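Local coordinates for protein tryptophan synthase alpha chain (Chlamydia trachomatis, PDB 6V82) that probably carries out the aldol cleavage of indoleglycerol phosphate to indole and glyceraldehyde 3-phosphate, within the last step of tryptophan biosynthesis, at residues 23-28 against 76-81; 81-86 against 90-95; 232-237 against 241-246. One frame throughout, in Å; residues are numbered along the deposited sequence.

Contact 1. Residues 23-28 against 76-81; sequences GGTSYT and LLEIVE. With SO4 (sulfate ion), chain E.
I79 of helix 73-84 meets the first turn of helix 25-37 through T25 and T28, and following its side chain outward from CB gives most of the contact. At CB the chain divides. The CG2 branch, set anti to the backbone N, meets the methyl of T28 at 3.6 Å (I79 CG2 to T28 CG2), the two side chains crossing at about a right angle. CG1 takes the position anti to the carbonyl carbon (chi1 -73°) and comes to T25, lying 3.8 Å from T25 CG2. From there the extended branch carries CD1 on to T28, 4.0 Å from T28 CB. T25 thus meets CG1, while T28 meets both CG2 and the tip of the other branch; the same isoleucine also packs on L45 of strand 42-46.

The hydroxyls are turned to other tasks. T28 OG1 reaches back to G24 O at 2.8 Å, while T28 N bonds to the same oxygen from the opposite face of its carbonyl plane; the hydroxyl also bonds to G21 N. T25 OG1 holds a water at 2.8 Å, and that water gives a weak bond to E78 OE2, a polar bridge at the more exposed margin of the contact. Beside it, the methyl of T25 lies against E78 OE1.

G24 is the N-cap of helix 25-37. The opening turn binds a sulfate, probably from the crystallisation liquor: T25 N donates to SO4 O4 at 3.0 Å. S26 N donates to SO4 O2 at 2.9 Å. The hydroxyl of S26 adds a third bond, to the same sulfate oxygen as its amide. First-turn amides binding an anion are a familiar feature of helix starts; the packing beside this site joins two helices of the outer layer of a TIM barrel.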
loop_
_atom_site.group_PDB
_atom_site.type_symbol
_atom_site.label_atom_id
_atom_site.label_comp_id
_atom_site.label_asym_id
_atom_site.label_seq_id
_atom_site.Cartn_x
_atom_site.Cartn_y
_atom_site.Cartn_z
ATOM N N GLY A 23 0.195 -44.690 -12.220
ATOM C CA GLY A 23 0.292 -45.449 -13.448
ATOM C C GLY A 23 -0.959 -46.219 -13.838
ATOM O O GLY A 23 -0.971 -46.846 -14.908
ATOM N N GLY A 24 -2.007 -46.198 -13.013
ATOM C CA GLY A 24 -3.243 -46.891 -13.314
ATOM C C GLY A 24 -3.386 -48.201 -12.551
ATOM O O GLY A 24 -2.460 -48.690 -11.898
ATOM N N THR A 25 -4.589 -48.778 -12.662
ATOM C CA THR A 25 -4.915 -50.020 -11.956
ATOM C C THR A 25 -4.013 -51.170 -12.395
ATOM O O THR A 25 -3.373 -51.822 -11.566
ATOM C CB THR A 25 -6.388 -50.380 -12.177
ATOM O OG1 THR A 25 -7.211 -49.367 -11.591
ATOM C CG2 THR A 25 -6.732 -51.738 -11.546
ATOM N N SER A 26 -3.968 -51.446 -13.702
ATOM C CA SER A 26 -3.148 -52.543 -14.211
ATOM C C SER A 26 -1.698 -52.392 -13.786
ATOM O O SER A 26 -1.079 -53.345 -13.297
ATOM C CB SER A 26 -3.238 -52.608 -15.734
ATOM O OG SER A 26 -4.574 -52.819 -16.143
ATOM N N TYR A 27 -1.135 -51.195 -13.974
ATOM C CA TYR A 27 0.271 -50.997 -13.657
ATOM C C TYR A 27 0.537 -51.254 -12.181
ATOM O O TYR A 27 1.537 -51.895 -11.825
ATOM C CB TYR A 27 0.720 -49.589 -14.042
ATOM C CG TYR A 27 2.174 -49.396 -13.751
ATOM C CD1 TYR A 27 3.138 -49.805 -14.663
ATOM C CD2 TYR A 27 2.589 -48.865 -12.538
ATOM C CE1 TYR A 27 4.476 -49.666 -14.386
ATOM C CE2 TYR A 27 3.915 -48.724 -12.247
ATOM C CZ TYR A 27 4.858 -49.125 -13.174
ATOM O OH TYR A 27 6.191 -48.974 -12.882
ATOM N N THR A 28 -0.344 -50.760 -11.306
ATOM C CA THR A 28 -0.134 -50.967 -9.877
ATOM C C THR A 28 -0.079 -52.453 -9.560
ATOM O O THR A 28 0.743 -52.895 -8.749
ATOM C CB THR A 28 -1.239 -50.294 -9.060
ATOM O OG1 THR A 28 -1.316 -48.903 -9.383
ATOM C CG2 THR A 28 -0.955 -50.439 -7.588
ATOM N N LEU A 76 -9.215 -48.950 -5.960
ATOM C CA LEU A 76 -8.305 -49.489 -4.954
ATOM C C LEU A 76 -8.676 -50.930 -4.605
ATOM O O LEU A 76 -7.797 -51.791 -4.482
ATOM C CB LEU A 76 -8.317 -48.599 -3.714
ATOM C CG LEU A 76 -7.544 -49.101 -2.485
ATOM C CD1 LEU A 76 -6.033 -49.100 -2.701
ATOM C CD2 LEU A 76 -7.897 -48.252 -1.288
ATOM N N LEU A 77 -9.980 -51.215 -4.479
ATOM C CA LEU A 77 -10.430 -52.590 -4.295
ATOM C C LEU A 77 -10.045 -53.459 -5.484
ATOM O O LEU A 77 -9.602 -54.599 -5.300
ATOM C CB LEU A 77 -11.943 -52.635 -4.064
ATOM C CG LEU A 77 -12.424 -51.997 -2.756
ATOM C CD1 LEU A 77 -13.925 -52.129 -2.636
ATOM C CD2 LEU A 77 -11.735 -52.622 -1.555
ATOM N N GLU A 78 -10.215 -52.948 -6.711
ATOM C CA GLU A 78 -9.760 -53.686 -7.892
ATOM C C GLU A 78 -8.278 -54.008 -7.804
ATOM O O GLU A 78 -7.852 -55.108 -8.176
ATOM C CB GLU A 78 -9.975 -52.880 -9.161
ATOM C CG GLU A 78 -11.351 -52.737 -9.673
ATOM C CD GLU A 78 -11.316 -52.077 -11.038
ATOM O OE1 GLU A 78 -10.540 -52.557 -11.909
ATOM O OE2 GLU A 78 -12.029 -51.061 -11.220
ATOM N N ILE A 79 -7.474 -53.029 -7.372
ATOM C CA ILE A 79 -6.032 -53.223 -7.283
ATOM C C ILE A 79 -5.708 -54.327 -6.289
ATOM O O ILE A 79 -4.930 -55.243 -6.583
ATOM C CB ILE A 79 -5.342 -51.907 -6.893
ATOM C CG1 ILE A 79 -5.353 -50.946 -8.074
ATOM C CG2 ILE A 79 -3.922 -52.185 -6.408
ATOM C CD1 ILE A 79 -4.940 -49.571 -7.697
ATOM N N VAL A 80 -6.295 -54.246 -5.090
ATOM C CA VAL A 80 -6.038 -55.257 -4.072
ATOM C C VAL A 80 -6.499 -56.623 -4.551
ATOM O O VAL A 80 -5.822 -57.632 -4.328
ATOM C CB VAL A 80 -6.714 -54.871 -2.747
ATOM C CG1 VAL A 80 -6.560 -56.011 -1.729
ATOM C CG2 VAL A 80 -6.119 -53.582 -2.222
ATOM N N GLU A 81 -7.647 -56.682 -5.228
ATOM C CA GLU A 81 -8.100 -57.967 -5.754
ATOM C C GLU A 81 -7.189 -58.477 -6.866
ATOM O O GLU A 81 -6.991 -59.688 -6.987
ATOM C CB GLU A 81 -9.544 -57.860 -6.234
ATOM C CG GLU A 81 -10.524 -57.680 -5.082
ATOM C CD GLU A 81 -11.907 -57.265 -5.542
ATOM O OE1 GLU A 81 -12.173 -57.387 -6.751
ATOM O OE2 GLU A 81 -12.720 -56.813 -4.699
HETATM S S SO4 E . -6.034 -49.195 -16.157
HETATM O O1 SO4 E . -5.991 -48.423 -17.397
HETATM O O2 SO4 E . -4.711 -49.760 -15.911
HETATM O O3 SO4 E . -7.014 -50.276 -16.280
HETATM O O4 SO4 E . -6.397 -48.314 -15.045
HETATM O O HOH W 1 -9.665 -49.425 -12.885
#

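Contact 2. Residues 81-86 against 90-95; sequences EGIRAF and VPLILY
R84 of helix 73-84 reaches across to the backbone just ahead of strand 92-96, and its hydrogen bonds are the polar part of the contact. NH1 and NH2 both donate to one atom, V90 O, each at 2.9 Å from it. The oxygen sits at the guanidinium edge, 9° out of its plane, so the fork closes end-on. Neither bond is straight, with N-H...O angles of 144° at NH1 and 142° at NH2, as expected when two nitrogens of one group share a single acceptor. NH1 approaches in the carbonyl plane of V90, whereas NH2 is tilted from it. The arginine arrives by a bend at chi2, which brings its end nearer to the strand than its CB direction alone would suggest. NH1 also bonds to N87 O in the intervening turn, and NH2 has a weak bond to G116 O.

The apolar part belongs to L92, the first residue of the strand. Its CD1 lies over the centre of one face of the guanidinium, 3.7 Å above the plane, and its CG is 3.7 Å from R84 NH2. Leucine and arginine come from opposite directions. On the helix side I83 completes the packing, its CG2 standing 4.1 Å from L92 CD1 and the two side chains crossing at a slant.

In a TIM barrel this is the alpha-to-beta return, where one helix ends and the chain turns into the next parallel strand. Chemically, R84 joins the helix to the entry of the strand as a buried guanidinium whose N-H groups are turned to main-chain oxygens, those of V90, N87 and, weakly, G116, with a leucine methyl over one face.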
loop_
_atom_site.group_PDB
_atom_site.type_symbol
_atom_site.label_atom_id
_atom_site.label_comp_id
_atom_site.label_asym_id
_atom_site.label_seq_id
_atom_site.Cartn_x
_atom_site.Cartn_y
_atom_site.Cartn_z
ATOM N N GLU A 81 -7.647 -56.682 -5.228
ATOM C CA GLU A 81 -8.100 -57.967 -5.754
ATOM C C GLU A 81 -7.189 -58.477 -6.866
ATOM O O GLU A 81 -6.991 -59.688 -6.987
ATOM C CB GLU A 81 -9.544 -57.860 -6.234
ATOM C CG GLU A 81 -10.524 -57.680 -5.082
ATOM C CD GLU A 81 -11.907 -57.265 -5.542
ATOM O OE1 GLU A 81 -12.173 -57.387 -6.751
ATOM O OE2 GLU A 81 -12.720 -56.813 -4.699
ATOM N N GLY A 82 -6.610 -57.577 -7.666
ATOM C CA GLY A 82 -5.664 -58.008 -8.683
ATOM C C GLY A 82 -4.381 -58.567 -8.094
ATOM O O GLY A 82 -3.804 -59.516 -8.634
ATOM N N ILE A 83 -3.919 -57.988 -6.979
ATOM C CA ILE A 83 -2.758 -58.528 -6.272
ATOM C C ILE A 83 -3.079 -59.894 -5.680
ATOM O O ILE A 83 -2.273 -60.831 -5.772
ATOM C CB ILE A 83 -2.291 -57.545 -5.180
ATOM C CG1 ILE A 83 -1.766 -56.256 -5.810
ATOM C CG2 ILE A 83 -1.251 -58.193 -4.284
ATOM C CD1 ILE A 83 -1.601 -55.140 -4.812
ATOM N N ARG A 84 -4.257 -60.033 -5.060
ATOM C CA ARG A 84 -4.613 -61.306 -4.433
ATOM C C ARG A 84 -4.894 -62.399 -5.449
ATOM O O ARG A 84 -4.798 -63.578 -5.105
ATOM C CB ARG A 84 -5.818 -61.142 -3.507
ATOM C CG ARG A 84 -5.457 -60.593 -2.135
ATOM C CD ARG A 84 -4.839 -61.661 -1.254
ATOM N NE ARG A 84 -4.421 -61.101 0.031
ATOM C CZ ARG A 84 -3.166 -60.779 0.355
ATOM N NH1 ARG A 84 -2.163 -60.976 -0.499
ATOM N NH2 ARG A 84 -2.916 -60.273 1.553
ATOM N N ALA A 85 -5.232 -62.043 -6.690
ATOM C CA ALA A 85 -5.317 -63.035 -7.753
ATOM C C ALA A 85 -3.947 -63.552 -8.173
ATOM O O ALA A 85 -3.869 -64.542 -8.907
ATOM C CB ALA A 85 -6.043 -62.450 -8.959
ATOM N N PHE A 86 -2.876 -62.897 -7.731
ATOM C CA PHE A 86 -1.516 -63.351 -7.964
ATOM C C PHE A 86 -0.943 -64.084 -6.756
ATOM O O PHE A 86 -0.338 -65.149 -6.899
ATOM C CB PHE A 86 -0.624 -62.154 -8.329
ATOM C CG PHE A 86 0.818 -62.510 -8.487
ATOM C CD1 PHE A 86 1.234 -63.306 -9.547
ATOM C CD2 PHE A 86 1.757 -62.067 -7.572
ATOM C CE1 PHE A 86 2.573 -63.654 -9.699
ATOM C CE2 PHE A 86 3.106 -62.397 -7.719
ATOM C CZ PHE A 86 3.515 -63.194 -8.783
ATOM N N VAL A 90 1.366 -62.995 0.870
ATOM C CA VAL A 90 2.028 -61.733 1.183
ATOM C C VAL A 90 1.079 -60.780 1.898
ATOM O O VAL A 90 0.021 -60.431 1.356
ATOM C CB VAL A 90 2.576 -61.079 -0.093
ATOM C CG1 VAL A 90 3.079 -59.698 0.210
ATOM C CG2 VAL A 90 3.700 -61.936 -0.672
ATOM N N PRO A 91 1.415 -60.340 3.109
ATOM C CA PRO A 91 0.578 -59.351 3.804
ATOM C C PRO A 91 0.501 -58.033 3.044
ATOM O O PRO A 91 1.480 -57.595 2.437
ATOM C CB PRO A 91 1.294 -59.172 5.146
ATOM C CG PRO A 91 2.048 -60.445 5.336
ATOM C CD PRO A 91 2.474 -60.887 3.969
ATOM N N LEU A 92 -0.678 -57.400 3.085
ATOM C CA LEU A 92 -0.909 -56.085 2.483
ATOM C C LEU A 92 -1.293 -55.089 3.567
ATOM O O LEU A 92 -2.291 -55.288 4.270
ATOM C CB LEU A 92 -2.010 -56.136 1.425
ATOM C CG LEU A 92 -1.751 -57.057 0.235
ATOM C CD1 LEU A 92 -2.960 -57.114 -0.680
ATOM C CD2 LEU A 92 -0.538 -56.578 -0.517
ATOM N N ILE A 93 -0.497 -54.029 3.700
ATOM C CA ILE A 93 -0.780 -52.901 4.583
ATOM C C ILE A 93 -1.378 -51.788 3.736
ATOM O O ILE A 93 -0.750 -51.328 2.772
ATOM C CB ILE A 93 0.489 -52.395 5.289
ATOM C CG1 ILE A 93 1.253 -53.521 5.982
ATOM C CG2 ILE A 93 0.134 -51.312 6.279
ATOM C CD1 ILE A 93 0.369 -54.388 6.842
ATOM N N LEU A 94 -2.581 -51.342 4.077
ATOM C CA LEU A 94 -3.080 -50.111 3.480
ATOM C C LEU A 94 -2.521 -48.935 4.270
ATOM O O LEU A 94 -2.780 -48.801 5.474
ATOM C CB LEU A 94 -4.600 -50.060 3.462
ATOM C CG LEU A 94 -5.069 -48.869 2.625
ATOM C CD1 LEU A 94 -4.697 -49.098 1.184
ATOM C CD2 LEU A 94 -6.577 -48.646 2.761
ATOM N N TYR A 95 -1.734 -48.103 3.599
ATOM C CA TYR A 95 -1.222 -46.871 4.170
ATOM C C TYR A 95 -2.067 -45.716 3.659
ATOM O O TYR A 95 -2.262 -45.587 2.442
ATOM C CB TYR A 95 0.243 -46.678 3.787
ATOM C CG TYR A 95 0.781 -45.320 4.112
ATOM C CD1 TYR A 95 1.245 -45.025 5.391
ATOM C CD2 TYR A 95 0.845 -44.331 3.133
ATOM C CE1 TYR A 95 1.754 -43.771 5.694
ATOM C CE2 TYR A 95 1.363 -43.075 3.419
ATOM C CZ TYR A 95 1.811 -42.799 4.701
ATOM O OH TYR A 95 2.300 -41.547 4.987
#

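Contact 3. Residues 232-237 against 241-246; sequences HQTTMD and ETLTAL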
loop_
_atom_site.group_PDB
_atom_site.type_symbol
_atom_site.label_atom_id
_atom_site.label_comp_id
_atom_site.label_asym_id
_atom_site.label_seq_id
_atom_site.Cartn_x
_atom_site.Cartn_y
_atom_site.Cartn_z
ATOM N N HIS A 232 10.318 -44.058 -6.869
ATOM C CA HIS A 232 11.243 -43.276 -7.678
ATOM C C HIS A 232 11.657 -44.040 -8.931
ATOM O O HIS A 232 11.798 -43.452 -10.009
ATOM C CB HIS A 232 12.461 -42.900 -6.842
ATOM C CG HIS A 232 13.530 -42.208 -7.616
ATOM N ND1 HIS A 232 13.558 -40.841 -7.784
ATOM C CD2 HIS A 232 14.607 -42.692 -8.275
ATOM C CE1 HIS A 232 14.610 -40.511 -8.509
ATOM N NE2 HIS A 232 15.264 -41.616 -8.822
ATOM N N GLN A 233 11.835 -45.356 -8.811
ATOM C CA GLN A 233 12.235 -46.154 -9.962
ATOM C C GLN A 233 11.154 -46.170 -11.042
ATOM O O GLN A 233 11.479 -46.172 -12.235
ATOM C CB GLN A 233 12.596 -47.576 -9.512
ATOM C CG GLN A 233 12.932 -48.546 -10.639
ATOM C CD GLN A 233 13.995 -48.011 -11.599
ATOM O OE1 GLN A 233 14.868 -47.232 -11.215
ATOM N NE2 GLN A 233 13.919 -48.432 -12.859
ATOM N N THR A 234 9.871 -46.150 -10.660
ATOM C CA THR A 234 8.839 -46.123 -11.689
ATOM C C THR A 234 8.904 -44.837 -12.503
ATOM O O THR A 234 8.413 -44.806 -13.634
ATOM C CB THR A 234 7.432 -46.311 -11.088
ATOM O OG1 THR A 234 7.038 -45.149 -10.351
ATOM C CG2 THR A 234 7.372 -47.542 -10.171
ATOM N N THR A 235 9.528 -43.788 -11.977
ATOM C CA THR A 235 9.707 -42.560 -12.740
ATOM C C THR A 235 10.965 -42.565 -13.603
ATOM O O THR A 235 11.053 -41.767 -14.545
ATOM C CB THR A 235 9.757 -41.344 -11.805
ATOM O OG1 THR A 235 11.014 -41.321 -11.113
ATOM C CG2 THR A 235 8.608 -41.394 -10.793
ATOM N N MET A 236 11.945 -43.421 -13.298
ATOM C CA MET A 236 13.137 -43.536 -14.137
ATOM C C MET A 236 12.857 -44.407 -15.358
ATOM O O MET A 236 13.039 -43.982 -16.506
ATOM C CB MET A 236 14.298 -44.122 -13.326
ATOM C CG MET A 236 14.830 -43.226 -12.230
ATOM S SD MET A 236 15.761 -41.828 -12.881
ATOM C CE MET A 236 17.183 -42.641 -13.620
ATOM N N ASP A 237 12.424 -45.638 -15.113
ATOM C CA ASP A 237 12.074 -46.591 -16.159
ATOM C C ASP A 237 10.957 -47.427 -15.561
ATOM O O ASP A 237 11.199 -48.188 -14.619
ATOM C CB ASP A 237 13.275 -47.450 -16.559
ATOM C CG ASP A 237 12.934 -48.501 -17.604
ATOM O OD1 ASP A 237 11.767 -48.567 -18.054
ATOM O OD2 ASP A 237 13.849 -49.267 -17.983
ATOM N N GLU A 241 10.115 -55.033 -14.624
ATOM C CA GLU A 241 11.297 -55.867 -14.429
ATOM C C GLU A 241 12.341 -55.157 -13.579
ATOM O O GLU A 241 12.980 -55.777 -12.721
ATOM C CB GLU A 241 11.892 -56.256 -15.786
ATOM C CG GLU A 241 11.047 -57.234 -16.592
ATOM C CD GLU A 241 9.737 -56.636 -17.097
ATOM O OE1 GLU A 241 9.532 -55.410 -16.950
ATOM O OE2 GLU A 241 8.909 -57.398 -17.643
ATOM N N THR A 242 12.524 -53.850 -13.794
ATOM C CA THR A 242 13.517 -53.107 -13.028
ATOM C C THR A 242 13.121 -52.957 -11.565
ATOM O O THR A 242 13.985 -52.655 -10.736
ATOM C CB THR A 242 13.756 -51.721 -13.642
ATOM O OG1 THR A 242 12.589 -50.912 -13.474
ATOM C CG2 THR A 242 14.076 -51.825 -15.117
ATOM N N LEU A 243 11.842 -53.158 -11.228
ATOM C CA LEU A 243 11.434 -53.167 -9.824
ATOM C C LEU A 243 11.837 -54.469 -9.140
ATOM O O LEU A 243 12.373 -54.457 -8.023
ATOM C CB LEU A 243 9.931 -52.952 -9.712
ATOM C CG LEU A 243 9.444 -51.577 -10.130
ATOM C CD1 LEU A 243 7.922 -51.508 -10.013
ATOM C CD2 LEU A 243 10.105 -50.539 -9.254
ATOM N N THR A 244 11.573 -55.602 -9.795
ATOM C CA THR A 244 12.097 -56.872 -9.313
ATOM C C THR A 244 13.599 -56.771 -9.065
ATOM O O THR A 244 14.083 -57.080 -7.970
ATOM C CB THR A 244 11.784 -57.977 -10.323
ATOM O OG1 THR A 244 10.373 -58.010 -10.565
ATOM C CG2 THR A 244 12.251 -59.328 -9.800
ATOM N N ALA A 245 14.342 -56.291 -10.071
ATOM C CA ALA A 245 15.793 -56.168 -9.959
ATOM C C ALA A 245 16.195 -55.261 -8.805
ATOM O O ALA A 245 17.113 -55.586 -8.043
ATOM C CB ALA A 245 16.370 -55.645 -11.271
ATOM N N LEU A 246 15.521 -54.119 -8.658
ATOM C CA LEU A 246 15.865 -53.188 -7.587
ATOM C C LEU A 246 15.655 -53.822 -6.216
ATOM O O LEU A 246 16.494 -53.664 -5.318
ATOM C CB LEU A 246 15.037 -51.908 -7.717
ATOM C CG LEU A 246 15.292 -50.849 -6.644
ATOM C CD1 LEU A 246 16.778 -50.521 -6.581
ATOM C CD2 LEU A 246 14.468 -49.592 -6.907
#
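Two helices joined by a tight turn, near the C-terminal end of this TIM-barrel chain, bring helix 229-236 back against helix 241-250. The short segments approach to 9.9 Å between axes, their directions 138° apart, so the pair is roughly antiparallel but clearly splayed. Q233 carries much of the contact. Its aliphatic part lies among leucine methyls: CG meets L243 CD2 at 3.7 Å, the two side chains sliding past each other in opposite directions, and CB meets L246 CD2 at 3.8 Å. T234 extends this apolar strip by setting its methyl against L243 CD1. L243 carries the pair onto the barrel's outer helices, packing on A31, A34 and L35 of helix 25-37.

Beside the leucines, T242 forms the polar part. Its OG1 takes the position between the backbone N and the carbonyl carbon (chi1 68°) and bonds to S239 O in the connecting turn. D237 adds contact at the outer margin, its OD2 lying against T242 CG2, while its OD1 bonds to S239 N. A bend at chi2 turns the Q233 amide toward T242, where NE2 donates to OG1 at 2.9 Å, the oxygen lying 20° out of the amide plane.

Contacts 1 and 2 are successive uses of helix 73-84, sharing E81, with centres about 10 Å apart. Between them the helix packs inward: V80 CG1 lies 3.9 Å from L92 CD1. Contact 3 joins the group through helix 25-37, since Y27 OH lies 3.3 Å from T234 CG2; its centre is about 17 Å from that of contact 1. Contacts 2 and 3 do not touch, nearest atoms about 9 Å apart. Toward the predicted proton acceptor E44, the side chain of L92 comes to about 8 Å and that of T28 to about 11 Å. Y95 OH of segment 90-95 bonds to OD2 of D55, the other predicted acceptor, whereas contact 3 lies away from both.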